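Local coordinates for DHHA1 domain protein (Clostridium perfringens, PDB 3KEW) that probably hydrolyses tRNA(Ala) charged with the wrong amino acid, through a zinc-binding domain related to the editing domain of alanyl-tRNA synthetase, at residues Leu99-Leu104 with Ile223-Gly228. Sequence-based numbering, arbitrary orientation.
Sequences LGQHLL and IEYVAG. With ZN (zinc ion), chain C.
The phenol ring of Tyr-225 meets the helix segment obliquely: Leu-104 CD1 approaches it off-centre in a CH-pi contact, 4.2 Å from the centroid and 29° off the ring normal, while the turn at Gly-100 and Gln-101 passes the CE2 and CZ side. This is helix-on-sheet packing in what is probably the editing domain shared by threonyl- and alanyl-tRNA synthetases, with helix 88-112 lying across strand 220-227 of a four-stranded antiparallel sheet; the two short segments run at 120°. Tyr-225 CB points from the strand toward the helix. Gly-100 lets the backbones close to 6.0 Å between its CA and that of Ala-227. At the far end of the ring, Tyr-225 OH is hydrogen-bonded to Gln-97 O and makes an unusually short contact with Gln-101 CB, 3.0 Å away. The amide plane of Gln-101 is turned 61° from the ring, and a bend about the CB-CG bond carries the amide off toward the metal. On that side of the helix His-102 NE2 binds the zinc ion at 2.3 Å, joined by His-98, Cys-195 and three waters. Gln-101 is thus second shell as well as packing: it accepts a short hydrogen bond, 2.5 Å from OE1 to the oxygen of a zinc-bound water.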
loop_
_atom_site.group_PDB
_atom_site.type_symbol
_atom_site.label_atom_id
_atom_site.label_comp_id
_atom_site.label_asym_id
_atom_site.label_seq_id
_atom_site.Cartn_x
_atom_site.Cartn_y
_atom_site.Cartn_z
ATOM N N LEU A 99 -5.633 0.606 1.444
ATOM C CA LEU A 99 -6.476 1.692 1.944
ATOM C C LEU A 99 -7.829 1.136 2.416
ATOM O O LEU A 99 -8.371 1.596 3.414
ATOM C CB LEU A 99 -6.661 2.808 0.888
ATOM C CG LEU A 99 -7.644 3.957 1.217
ATOM C CD1 LEU A 99 -7.234 4.707 2.476
ATOM C CD2 LEU A 99 -7.818 4.947 0.075
ATOM N N GLY A 100 -8.360 0.151 1.691
ATOM C CA GLY A 100 -9.558 -0.578 2.109
ATOM C C GLY A 100 -9.490 -1.095 3.543
ATOM O O GLY A 100 -10.423 -0.892 4.324
ATOM N N GLN A 101 -8.372 -1.733 3.893
ATOM C CA GLN A 101 -8.105 -2.143 5.274
ATOM C C GLN A 101 -8.096 -0.973 6.257
ATOM O O GLN A 101 -8.756 -1.045 7.294
ATOM C CB GLN A 101 -6.796 -2.920 5.379
ATOM C CG GLN A 101 -6.441 -3.347 6.807
ATOM C CD GLN A 101 -5.403 -2.445 7.418
ATOM O OE1 GLN A 101 -4.328 -2.282 6.851
ATOM N NE2 GLN A 101 -5.723 -1.831 8.569
ATOM N N HIS A 102 -7.349 0.084 5.936
ATOM C CA HIS A 102 -7.275 1.282 6.793
ATOM C C HIS A 102 -8.652 1.910 7.033
ATOM O O HIS A 102 -8.959 2.373 8.141
ATOM C CB HIS A 102 -6.374 2.351 6.153
ATOM C CG HIS A 102 -4.911 2.133 6.359
ATOM N ND1 HIS A 102 -4.079 3.118 6.843
ATOM C CD2 HIS A 102 -4.121 1.059 6.114
ATOM C CE1 HIS A 102 -2.842 2.656 6.906
ATOM N NE2 HIS A 102 -2.841 1.410 6.469
ATOM N N LEU A 103 -9.444 1.968 5.964
ATOM C CA LEU A 103 -10.791 2.537 6.008
ATOM C C LEU A 103 -11.724 1.764 6.950
ATOM O O LEU A 103 -12.365 2.358 7.830
ATOM C CB LEU A 103 -11.379 2.627 4.592
ATOM C CG LEU A 103 -12.779 3.236 4.460
ATOM C CD1 LEU A 103 -12.817 4.677 4.965
ATOM C CD2 LEU A 103 -13.253 3.150 3.014
ATOM N N LEU A 104 -11.767 0.447 6.773
ATOM C CA LEU A 104 -12.571 -0.452 7.605
ATOM C C LEU A 104 -12.148 -0.370 9.059
ATOM O O LEU A 104 -12.994 -0.202 9.948
ATOM C CB LEU A 104 -12.447 -1.905 7.126
ATOM C CG LEU A 104 -13.217 -2.342 5.883
ATOM C CD1 LEU A 104 -12.788 -3.765 5.459
ATOM C CD2 LEU A 104 -14.734 -2.276 6.068
ATOM N N ILE A 223 -11.887 -10.818 9.382
ATOM C CA ILE A 223 -12.838 -10.366 8.369
ATOM C C ILE A 223 -12.216 -10.381 6.965
ATOM O O ILE A 223 -11.222 -9.705 6.741
ATOM C CB ILE A 223 -13.321 -8.931 8.717
ATOM C CG1 ILE A 223 -14.027 -8.928 10.079
ATOM C CG2 ILE A 223 -14.225 -8.375 7.631
ATOM C CD1 ILE A 223 -14.508 -7.578 10.512
ATOM N N GLU A 224 -12.781 -11.162 6.040
ATOM C CA GLU A 224 -12.363 -11.145 4.626
ATOM C C GLU A 224 -13.051 -10.032 3.839
ATOM O O GLU A 224 -14.277 -9.907 3.880
ATOM C CB GLU A 224 -12.663 -12.486 3.939
ATOM C CG GLU A 224 -11.604 -13.538 4.114
ATOM C CD GLU A 224 -11.976 -14.874 3.494
ATOM O OE1 GLU A 224 -11.839 -15.899 4.198
ATOM O OE2 GLU A 224 -12.407 -14.908 2.317
ATOM N N TYR A 225 -12.275 -9.236 3.103
ATOM C CA TYR A 225 -12.847 -8.140 2.310
ATOM C C TYR A 225 -12.247 -8.020 0.909
ATOM O O TYR A 225 -11.152 -8.522 0.633
ATOM C CB TYR A 225 -12.740 -6.789 3.055
ATOM C CG TYR A 225 -11.327 -6.249 3.079
ATOM C CD1 TYR A 225 -10.457 -6.572 4.127
ATOM C CD2 TYR A 225 -10.843 -5.436 2.039
ATOM C CE1 TYR A 225 -9.159 -6.102 4.138
ATOM C CE2 TYR A 225 -9.539 -4.963 2.042
ATOM C CZ TYR A 225 -8.711 -5.299 3.095
ATOM O OH TYR A 225 -7.426 -4.845 3.104
ATOM N N VAL A 226 -12.974 -7.315 0.042
ATOM C CA VAL A 226 -12.509 -6.928 -1.294
ATOM C C VAL A 226 -12.838 -5.461 -1.542
ATOM O O VAL A 226 -13.904 -4.983 -1.164
ATOM C CB VAL A 226 -13.131 -7.804 -2.426
ATOM C CG1 VAL A 226 -12.393 -9.129 -2.559
ATOM C CG2 VAL A 226 -14.614 -8.059 -2.176
ATOM N N ALA A 227 -11.901 -4.739 -2.146
ATOM C CA ALA A 227 -12.130 -3.360 -2.552
ATOM C C ALA A 227 -11.850 -3.209 -4.041
ATOM O O ALA A 227 -11.114 -4.012 -4.620
ATOM C CB ALA A 227 -11.261 -2.394 -1.732
ATOM N N GLY A 228 -12.454 -2.193 -4.653
ATOM C CA GLY A 228 -12.194 -1.849 -6.052
ATOM C C GLY A 228 -12.661 -2.880 -7.056
ATOM O O GLY A 228 -13.796 -3.349 -6.988
HETATM ZN ZN ZN C . -0.932 0.142 6.569
HETATM O O HOH W 1 -2.279 -1.307 7.784
HETATM O O HOH W 2 -0.490 0.753 8.673
HETATM O O HOH W 3 0.814 -1.486 6.911
#